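Local coordinates for protein geranylgeranyl pyrophosphate synthetase (Pyrococcus horikoshii, PDB 1WY0) that probably builds geranylgeranyl diphosphate, a twenty-carbon isoprenoid precursor, by adding isopentenyl diphosphate units to an allylic diphosphate, at residues A[77-81]-A[117-121]; A[22-27]-A[38-43]; A[70-74]-A[124-129]. One frame throughout, in Å; residues are numbered along the deposited sequence.

Contact 1. Residues A[77-81]-A[117-121]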
loop_
_atom_site.group_PDB
_atom_site.type_symbol
_atom_site.label_atom_id
_atom_site.label_comp_id
_atom_site.label_asym_id
_atom_site.label_seq_id
_atom_site.Cartn_x
_atom_site.Cartn_y
_atom_site.Cartn_z
ATOM N N LEU A 77 2.066 -12.181 -0.450
ATOM C CA LEU A 77 2.552 -10.927 0.115
ATOM C C LEU A 77 1.372 -9.959 0.225
ATOM O O LEU A 77 1.234 -9.234 1.206
ATOM C CB LEU A 77 3.657 -10.332 -0.769
ATOM C CG LEU A 77 4.973 -11.107 -0.675
ATOM C CD1 LEU A 77 6.038 -10.497 -1.595
ATOM C CD2 LEU A 77 5.440 -11.099 0.784
ATOM N N ILE A 78 0.512 -9.966 -0.782
ATOM C CA ILE A 78 -0.651 -9.093 -0.770
ATOM C C ILE A 78 -1.570 -9.500 0.366
ATOM O O ILE A 78 -2.063 -8.651 1.099
ATOM C CB ILE A 78 -1.417 -9.148 -2.106
ATOM C CG1 ILE A 78 -0.692 -8.288 -3.140
ATOM C CG2 ILE A 78 -2.858 -8.643 -1.906
ATOM C CD1 ILE A 78 -1.389 -8.169 -4.475
ATOM N N HIS A 79 -1.791 -10.798 0.519
ATOM C CA HIS A 79 -2.643 -11.300 1.591
ATOM C C HIS A 79 -2.086 -10.850 2.947
ATOM O O HIS A 79 -2.839 -10.429 3.829
ATOM C CB HIS A 79 -2.712 -12.838 1.553
ATOM C CG HIS A 79 -3.338 -13.453 2.773
ATOM N ND1 HIS A 79 -4.661 -13.262 3.116
ATOM C CD2 HIS A 79 -2.816 -14.253 3.734
ATOM C CE1 HIS A 79 -4.925 -13.916 4.232
ATOM N NE2 HIS A 79 -3.822 -14.526 4.629
ATOM N N ASN A 80 -0.773 -10.948 3.111
ATOM C CA ASN A 80 -0.151 -10.566 4.373
ATOM C C ASN A 80 -0.254 -9.080 4.666
ATOM O O ASN A 80 -0.505 -8.689 5.801
ATOM C CB ASN A 80 1.312 -11.024 4.409
ATOM C CG ASN A 80 1.454 -12.433 4.943
ATOM O OD1 ASN A 80 1.152 -12.699 6.106
ATOM N ND2 ASN A 80 1.896 -13.350 4.091
ATOM N N TYR A 81 -0.066 -8.243 3.656
ATOM C CA TYR A 81 -0.186 -6.809 3.878
ATOM C C TYR A 81 -1.620 -6.454 4.292
ATOM O O TYR A 81 -1.827 -5.525 5.082
ATOM C CB TYR A 81 0.208 -6.035 2.608
ATOM C CG TYR A 81 -0.892 -5.181 2.014
ATOM C CD1 TYR A 81 -1.686 -5.657 0.970
ATOM C CD2 TYR A 81 -1.111 -3.877 2.465
ATOM C CE1 TYR A 81 -2.662 -4.859 0.386
ATOM C CE2 TYR A 81 -2.093 -3.068 1.887
ATOM C CZ TYR A 81 -2.860 -3.562 0.846
ATOM O OH TYR A 81 -3.789 -2.748 0.235
ATOM N N LEU A 117 5.159 -4.667 2.393
ATOM C CA LEU A 117 4.662 -5.955 1.935
ATOM C C LEU A 117 3.929 -5.814 0.599
ATOM O O LEU A 117 4.099 -6.649 -0.284
ATOM C CB LEU A 117 3.728 -6.562 2.987
ATOM C CG LEU A 117 4.421 -7.292 4.136
ATOM C CD1 LEU A 117 3.397 -7.645 5.226
ATOM C CD2 LEU A 117 5.114 -8.549 3.597
ATOM N N PHE A 118 3.122 -4.766 0.456
ATOM C CA PHE A 118 2.360 -4.538 -0.789
ATOM C C PHE A 118 3.326 -4.251 -1.947
ATOM O O PHE A 118 3.195 -4.806 -3.038
ATOM C CB PHE A 118 1.383 -3.355 -0.628
ATOM C CG PHE A 118 0.293 -3.312 -1.681
ATOM C CD1 PHE A 118 -0.114 -4.461 -2.317
ATOM C CD2 PHE A 118 -0.328 -2.118 -2.031
ATOM C CE1 PHE A 118 -1.113 -4.441 -3.280
ATOM C CE2 PHE A 118 -1.346 -2.094 -3.010
ATOM C CZ PHE A 118 -1.729 -3.263 -3.625
ATOM N N SER A 119 4.279 -3.368 -1.697
ATOM C CA SER A 119 5.294 -3.017 -2.671
ATOM C C SER A 119 6.078 -4.275 -3.093
ATOM O O SER A 119 6.410 -4.450 -4.265
ATOM C CB SER A 119 6.253 -1.997 -2.049
ATOM O OG SER A 119 7.293 -1.647 -2.946
ATOM N N LYS A 120 6.373 -5.151 -2.137
ATOM C CA LYS A 120 7.179 -6.285 -2.587
ATOM C C LYS A 120 6.342 -7.326 -3.342
ATOM O O LYS A 120 6.835 -8.068 -4.181
ATOM C CB LYS A 120 7.825 -6.928 -1.359
ATOM C CG LYS A 120 8.837 -6.000 -0.683
ATOM C CD LYS A 120 10.283 -6.403 -0.980
ATOM C CE LYS A 120 11.299 -5.412 -0.405
ATOM N NZ LYS A 120 12.626 -5.696 -0.946
ATOM N N ALA A 121 5.023 -7.343 -3.187
ATOM C CA ALA A 121 4.187 -8.199 -4.009
ATOM C C ALA A 121 4.420 -7.871 -5.486
ATOM O O ALA A 121 4.489 -8.767 -6.327
ATOM C CB ALA A 121 2.722 -7.998 -3.648
#
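The backbone bond from Y81 N to L77 O, 2.9 Å long, sets these residues one helical turn apart, and both send their side chains across to 117-121. The segments run antiparallel (165°), axes 8.0 Å apart. L77 lays CB against A121 CB and reaches over the K120 backbone with CD1, while its CD2 meets L117 CD2 at 3.8 Å. I78 CG1 presses unusually close on A121 CB (3.5 Å) and also lies at the edge of the F118 ring. Helix 69-90 ends in a DDIMD sequence, the first aspartate-rich motif of polyprenyl synthetases; Y81 sits five residues before it, a position associated in the family with product length, and probably borders the chain pocket. Its ring forms an offset stack with F118, centroids 4.4 Å apart and planes nearly parallel at 11°. With CG anti to the backbone N (chi1 -163°), the F118 ring runs alongside that of Y81; F118 CB adds a CH-pi contact over the tyrosine face. Alanine in place of Y81 would probably strip the stacked ring from that face of F118 and open a gap. The Y81 side chain lies about 3 Å from a bound mercury ion, whose site is shared with C150 on helix 132-159.

Contact 2. Residues A[22-27]-A[38-43]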
loop_
_atom_site.group_PDB
_atom_site.type_symbol
_atom_site.label_atom_id
_atom_site.label_comp_id
_atom_site.label_asym_id
_atom_site.label_seq_id
_atom_site.Cartn_x
_atom_site.Cartn_y
_atom_site.Cartn_z
ATOM N N ILE A 22 9.724 -15.803 -0.559
ATOM C CA ILE A 22 9.182 -14.752 0.283
ATOM C C ILE A 22 10.273 -14.098 1.112
ATOM O O ILE A 22 10.424 -12.878 1.108
ATOM C CB ILE A 22 8.099 -15.296 1.248
ATOM C CG1 ILE A 22 6.786 -15.501 0.489
ATOM C CG2 ILE A 22 7.908 -14.335 2.421
ATOM C CD1 ILE A 22 5.680 -16.076 1.326
ATOM N N PHE A 23 11.047 -14.913 1.815
ATOM C CA PHE A 23 12.087 -14.374 2.669
ATOM C C PHE A 23 13.346 -13.872 1.983
ATOM O O PHE A 23 14.244 -13.355 2.639
ATOM C CB PHE A 23 12.411 -15.385 3.766
ATOM C CG PHE A 23 11.294 -15.541 4.761
ATOM C CD1 PHE A 23 10.887 -14.457 5.534
ATOM C CD2 PHE A 23 10.608 -16.742 4.881
ATOM C CE1 PHE A 23 9.814 -14.563 6.403
ATOM C CE2 PHE A 23 9.529 -16.860 5.749
ATOM C CZ PHE A 23 9.131 -15.766 6.512
ATOM N N GLU A 24 13.424 -14.014 0.666
ATOM C CA GLU A 24 14.584 -13.481 -0.024
ATOM C C GLU A 24 14.170 -12.083 -0.466
ATOM O O GLU A 24 15.012 -11.223 -0.730
ATOM C CB GLU A 24 14.989 -14.352 -1.217
ATOM C CG GLU A 24 14.240 -14.122 -2.510
ATOM C CD GLU A 24 14.864 -14.903 -3.654
ATOM O OE1 GLU A 24 15.240 -16.075 -3.427
ATOM O OE2 GLU A 24 14.977 -14.351 -4.773
ATOM N N LEU A 25 12.855 -11.866 -0.530
ATOM C CA LEU A 25 12.290 -10.569 -0.885
ATOM C C LEU A 25 12.251 -9.705 0.379
ATOM O O LEU A 25 12.527 -8.510 0.326
ATOM C CB LEU A 25 10.876 -10.723 -1.452
ATOM C CG LEU A 25 10.715 -11.083 -2.933
ATOM C CD1 LEU A 25 9.254 -11.308 -3.232
ATOM C CD2 LEU A 25 11.259 -9.964 -3.816
ATOM N N ILE A 26 11.901 -10.311 1.510
ATOM C CA ILE A 26 11.863 -9.583 2.772
ATOM C C ILE A 26 12.821 -10.231 3.766
ATOM O O ILE A 26 12.419 -10.947 4.685
ATOM C CB ILE A 26 10.424 -9.506 3.385
ATOM C CG1 ILE A 26 9.826 -10.899 3.573
ATOM C CG2 ILE A 26 9.510 -8.703 2.470
ATOM C CD1 ILE A 26 8.462 -10.871 4.240
ATOM N N PRO A 27 14.124 -9.993 3.575
ATOM C CA PRO A 27 15.184 -10.493 4.440
ATOM C C PRO A 27 15.436 -9.547 5.620
ATOM O O PRO A 27 14.862 -8.474 5.732
ATOM C CB PRO A 27 16.451 -10.616 3.592
ATOM C CG PRO A 27 16.338 -9.444 2.616
ATOM C CD PRO A 27 14.753 -9.284 2.475
ATOM N N ALA A 38 7.539 -6.391 8.985
ATOM C CA ALA A 38 7.027 -6.974 7.742
ATOM C C ALA A 38 7.098 -8.508 7.734
ATOM O O ALA A 38 6.208 -9.182 7.206
ATOM C CB ALA A 38 7.804 -6.424 6.553
ATOM N N ARG A 39 8.164 -9.054 8.308
ATOM C CA ARG A 39 8.356 -10.500 8.379
ATOM C C ARG A 39 7.494 -11.185 9.433
ATOM O O ARG A 39 7.249 -12.383 9.347
ATOM C CB ARG A 39 9.827 -10.822 8.676
ATOM C CG ARG A 39 10.739 -10.814 7.459
ATOM C CD ARG A 39 12.204 -10.605 7.867
ATOM N NE ARG A 39 12.709 -11.677 8.719
ATOM C CZ ARG A 39 13.343 -12.757 8.273
ATOM N NH1 ARG A 39 13.561 -12.916 6.978
ATOM N NH2 ARG A 39 13.742 -13.690 9.128
ATOM N N HIS A 40 7.028 -10.430 10.422
ATOM C CA HIS A 40 6.245 -11.006 11.507
ATOM C C HIS A 40 5.108 -11.961 11.110
ATOM O O HIS A 40 5.068 -13.107 11.572
ATOM C CB HIS A 40 5.699 -9.894 12.410
ATOM C CG HIS A 40 5.080 -10.404 13.676
ATOM N ND1 HIS A 40 5.804 -11.067 14.643
ATOM C CD2 HIS A 40 3.801 -10.381 14.119
ATOM C CE1 HIS A 40 5.000 -11.433 15.624
ATOM N NE2 HIS A 40 3.778 -11.029 15.331
ATOM N N TYR A 41 4.174 -11.524 10.270
ATOM C CA TYR A 41 3.093 -12.444 9.910
ATOM C C TYR A 41 3.557 -13.592 9.019
ATOM O O TYR A 41 3.161 -14.734 9.228
ATOM C CB TYR A 41 1.921 -11.697 9.269
ATOM C CG TYR A 41 1.081 -10.918 10.269
ATOM C CD1 TYR A 41 1.262 -11.082 11.644
ATOM C CD2 TYR A 41 0.104 -10.027 9.836
ATOM C CE1 TYR A 41 0.493 -10.375 12.558
ATOM C CE2 TYR A 41 -0.671 -9.317 10.737
ATOM C CZ TYR A 41 -0.477 -9.490 12.096
ATOM O OH TYR A 41 -1.253 -8.773 12.986
ATOM N N PRO A 42 4.399 -13.306 8.009
ATOM C CA PRO A 42 4.891 -14.365 7.124
ATOM C C PRO A 42 5.616 -15.470 7.909
ATOM O O PRO A 42 5.564 -16.641 7.535
ATOM C CB PRO A 42 5.825 -13.610 6.187
ATOM C CG PRO A 42 5.110 -12.306 6.029
ATOM C CD PRO A 42 4.721 -11.981 7.455
ATOM N N LEU A 43 6.288 -15.082 8.993
ATOM C CA LEU A 43 7.049 -15.966 9.876
ATOM C C LEU A 43 6.142 -16.778 10.810
ATOM O O LEU A 43 6.549 -17.733 11.457
ATOM C CB LEU A 43 8.000 -15.102 10.720
ATOM C CG LEU A 43 9.381 -14.908 10.093
ATOM C CD1 LEU A 43 10.308 -14.105 11.008
ATOM C CD2 LEU A 43 10.102 -16.228 9.811
#
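Where helix 3-25 gives out, I26 leaves helical backbone angles and brings its CA to 6.7 Å from that of R39, near the end of helix 32-40. R39 NH1 donates to I26 O over 3.2 Å in a nearly straight bond (171°), meeting a lone pair in the carbonyl plane, with the oxygen in the guanidinium plane. The arginine chain passes this oxygen with CG and CD, and the bend at chi3 (62°) then turns the guanidinium back so that NH1 reaches it. The side chains run past one another head to tail, I26 CD1 resting 3.9 Å from R39 CG. F23 comes in from the preceding turn: its CE1 lies over one face of the guanidinium, the two planes 61° apart. Farther round the ring, F23 CZ meets L43 CD2 at 3.5 Å and P42 CB at 4.0 Å. P42 CG faces I26 CD1, extending the apolar patch inward to L117 of helix 107-126. This is helix-loop-helix packing in an all-helical fold, helix 32-40 folding back on the end of helix 3-25. R39 NE makes a salt bridge to E36, so the arginine joins a charge pair within helix 32-40 to the residue that follows helix 3-25.

Contact 3. Residues A[70-74]-A[124-129]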
loop_
_atom_site.group_PDB
_atom_site.type_symbol
_atom_site.label_atom_id
_atom_site.label_comp_id
_atom_site.label_asym_id
_atom_site.label_seq_id
_atom_site.Cartn_x
_atom_site.Cartn_y
_atom_site.Cartn_z
ATOM N N TYR A 70 6.921 -16.820 -8.330
ATOM C CA TYR A 70 6.915 -15.423 -7.904
ATOM C C TYR A 70 5.522 -14.800 -7.941
ATOM O O TYR A 70 5.191 -13.960 -7.105
ATOM C CB TYR A 70 7.896 -14.593 -8.729
ATOM C CG TYR A 70 9.303 -14.642 -8.190
ATOM C CD1 TYR A 70 10.240 -15.535 -8.703
ATOM C CD2 TYR A 70 9.701 -13.790 -7.161
ATOM C CE1 TYR A 70 11.538 -15.574 -8.210
ATOM C CE2 TYR A 70 10.994 -13.822 -6.659
ATOM C CZ TYR A 70 11.912 -14.716 -7.190
ATOM O OH TYR A 70 13.201 -14.737 -6.702
ATOM N N PRO A 71 4.694 -15.177 -8.926
ATOM C CA PRO A 71 3.345 -14.605 -8.975
ATOM C C PRO A 71 2.518 -15.112 -7.796
ATOM O O PRO A 71 1.612 -14.428 -7.320
ATOM C CB PRO A 71 2.815 -15.107 -10.315
ATOM C CG PRO A 71 4.036 -15.091 -11.154
ATOM C CD PRO A 71 5.069 -15.716 -10.246
ATOM N N ALA A 72 2.828 -16.324 -7.338
ATOM C CA ALA A 72 2.131 -16.912 -6.199
ATOM C C ALA A 72 2.635 -16.189 -4.954
ATOM O O ALA A 72 1.879 -15.936 -4.020
ATOM C CB ALA A 72 2.435 -18.394 -6.095
ATOM N N VAL A 73 3.921 -15.864 -4.951
ATOM C CA VAL A 73 4.512 -15.153 -3.831
ATOM C C VAL A 73 3.862 -13.779 -3.708
ATOM O O VAL A 73 3.572 -13.317 -2.611
ATOM C CB VAL A 73 6.038 -15.000 -4.017
ATOM C CG1 VAL A 73 6.606 -14.010 -3.000
ATOM C CG2 VAL A 73 6.714 -16.356 -3.847
ATOM N N ALA A 74 3.626 -13.141 -4.850
ATOM C CA ALA A 74 3.009 -11.823 -4.901
ATOM C C ALA A 74 1.693 -11.860 -4.144
ATOM O O ALA A 74 1.411 -11.026 -3.277
ATOM C CB ALA A 74 2.766 -11.425 -6.354
ATOM N N ALA A 124 7.745 -8.926 -6.663
ATOM C CA ALA A 124 7.654 -10.358 -6.953
ATOM C C ALA A 124 7.034 -10.568 -8.331
ATOM O O ALA A 124 7.456 -11.441 -9.079
ATOM C CB ALA A 124 6.807 -11.059 -5.893
ATOM N N VAL A 125 6.023 -9.772 -8.657
ATOM C CA VAL A 125 5.371 -9.872 -9.955
ATOM C C VAL A 125 6.370 -9.576 -11.069
ATOM O O VAL A 125 6.366 -10.235 -12.103
ATOM C CB VAL A 125 4.205 -8.874 -10.077
ATOM C CG1 VAL A 125 3.680 -8.854 -11.504
ATOM C CG2 VAL A 125 3.092 -9.261 -9.123
ATOM N N ALA A 126 7.216 -8.574 -10.855
ATOM C CA ALA A 126 8.207 -8.191 -11.844
ATOM C C ALA A 126 9.237 -9.299 -12.080
ATOM O O ALA A 126 9.586 -9.579 -13.223
ATOM C CB ALA A 126 8.899 -6.901 -11.410
ATOM N N ARG A 127 9.717 -9.928 -11.007
ATOM C CA ARG A 127 10.700 -11.011 -11.120
ATOM C C ARG A 127 10.187 -12.267 -11.826
ATOM O O ARG A 127 10.962 -13.177 -12.107
ATOM C CB ARG A 127 11.217 -11.423 -9.737
ATOM C CG ARG A 127 12.046 -10.380 -9.024
ATOM C CD ARG A 127 12.695 -10.985 -7.799
ATOM N NE ARG A 127 13.512 -10.026 -7.067
ATOM C CZ ARG A 127 14.252 -10.337 -6.010
ATOM N NH1 ARG A 127 14.280 -11.585 -5.564
ATOM N NH2 ARG A 127 14.951 -9.399 -5.388
ATOM N N ALA A 128 8.890 -12.333 -12.107
ATOM C CA ALA A 128 8.330 -13.507 -12.770
ATOM C C ALA A 128 9.014 -13.770 -14.111
ATOM O O ALA A 128 9.456 -12.838 -14.787
ATOM C CB ALA A 128 6.829 -13.327 -12.979
ATOM N N GLU A 129 9.089 -15.047 -14.485
ATOM C CA GLU A 129 9.708 -15.458 -15.744
ATOM C C GLU A 129 8.623 -15.951 -16.692
ATOM O O GLU A 129 8.420 -17.155 -16.835
ATOM C CB GLU A 129 10.696 -16.606 -15.521
ATOM C CG GLU A 129 10.245 -17.697 -14.560
ATOM C CD GLU A 129 10.745 -17.471 -13.140
ATOM O OE1 GLU A 129 11.551 -16.535 -12.938
ATOM O OE2 GLU A 129 10.312 -18.217 -12.231
#
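Y70 leans from the first turn of helix 69-90 onto the end of helix 107-126, its CB 3.2 Å from A124 O. CG and CD2 continue past the same carbonyl oxygen, and CD2 also lies near R127 CB. That CB sits over the ring face, 3.9 Å from the centroid and 14° off the normal, a CH-pi contact. At the next atom, CE2, R127 CD approaches to 3.5 Å, because the arginine chain is extended from CG to NE and runs obliquely over the ring toward its phenolic end. The OH finally comes to the edge of the guanidinium, in its plane, 3.5 Å from R127 NH1. The charge of R127 is answered elsewhere, by salt bridges to E24 of helix 3-25 and to E123. Helices 69-90 and 107-126 form one of the antiparallel pairs of the all-helical isoprenoid synthase fold, joined here where one begins and the other runs out into the turn before helix 132-159. Small residues let the backbones come close: A124 CB packs against both V73 CG1 and A74 CB, each at 4.1 Å. A74 CB makes a closer contact with V125 CG2, at 3.5 Å. Next to Y70 in the chain, P71 CG rests 3.8 Å from A128 CB.

In the fold
From the N terminus, helix 3-25 leads into contact 2, which closes a short loop as the end of helix 32-40 and the residues after it fold back on the end of helix 3-25. The chain then passes through helix 49-57 to helix 69-90, where contacts 3 and 1 begin in turn. Both are completed by helix 107-126, so that contact 1 closes the smaller loop and contact 3 the larger one around it; contact 2 lies earlier in the sequence, and none of the three cross. In space they adjoin. A121 O lies against A74 CB between contacts 1 and 3, L25 O accepts from K120 NZ, and E24 pairs with R127, fastening helix 3-25 along the antiparallel pair.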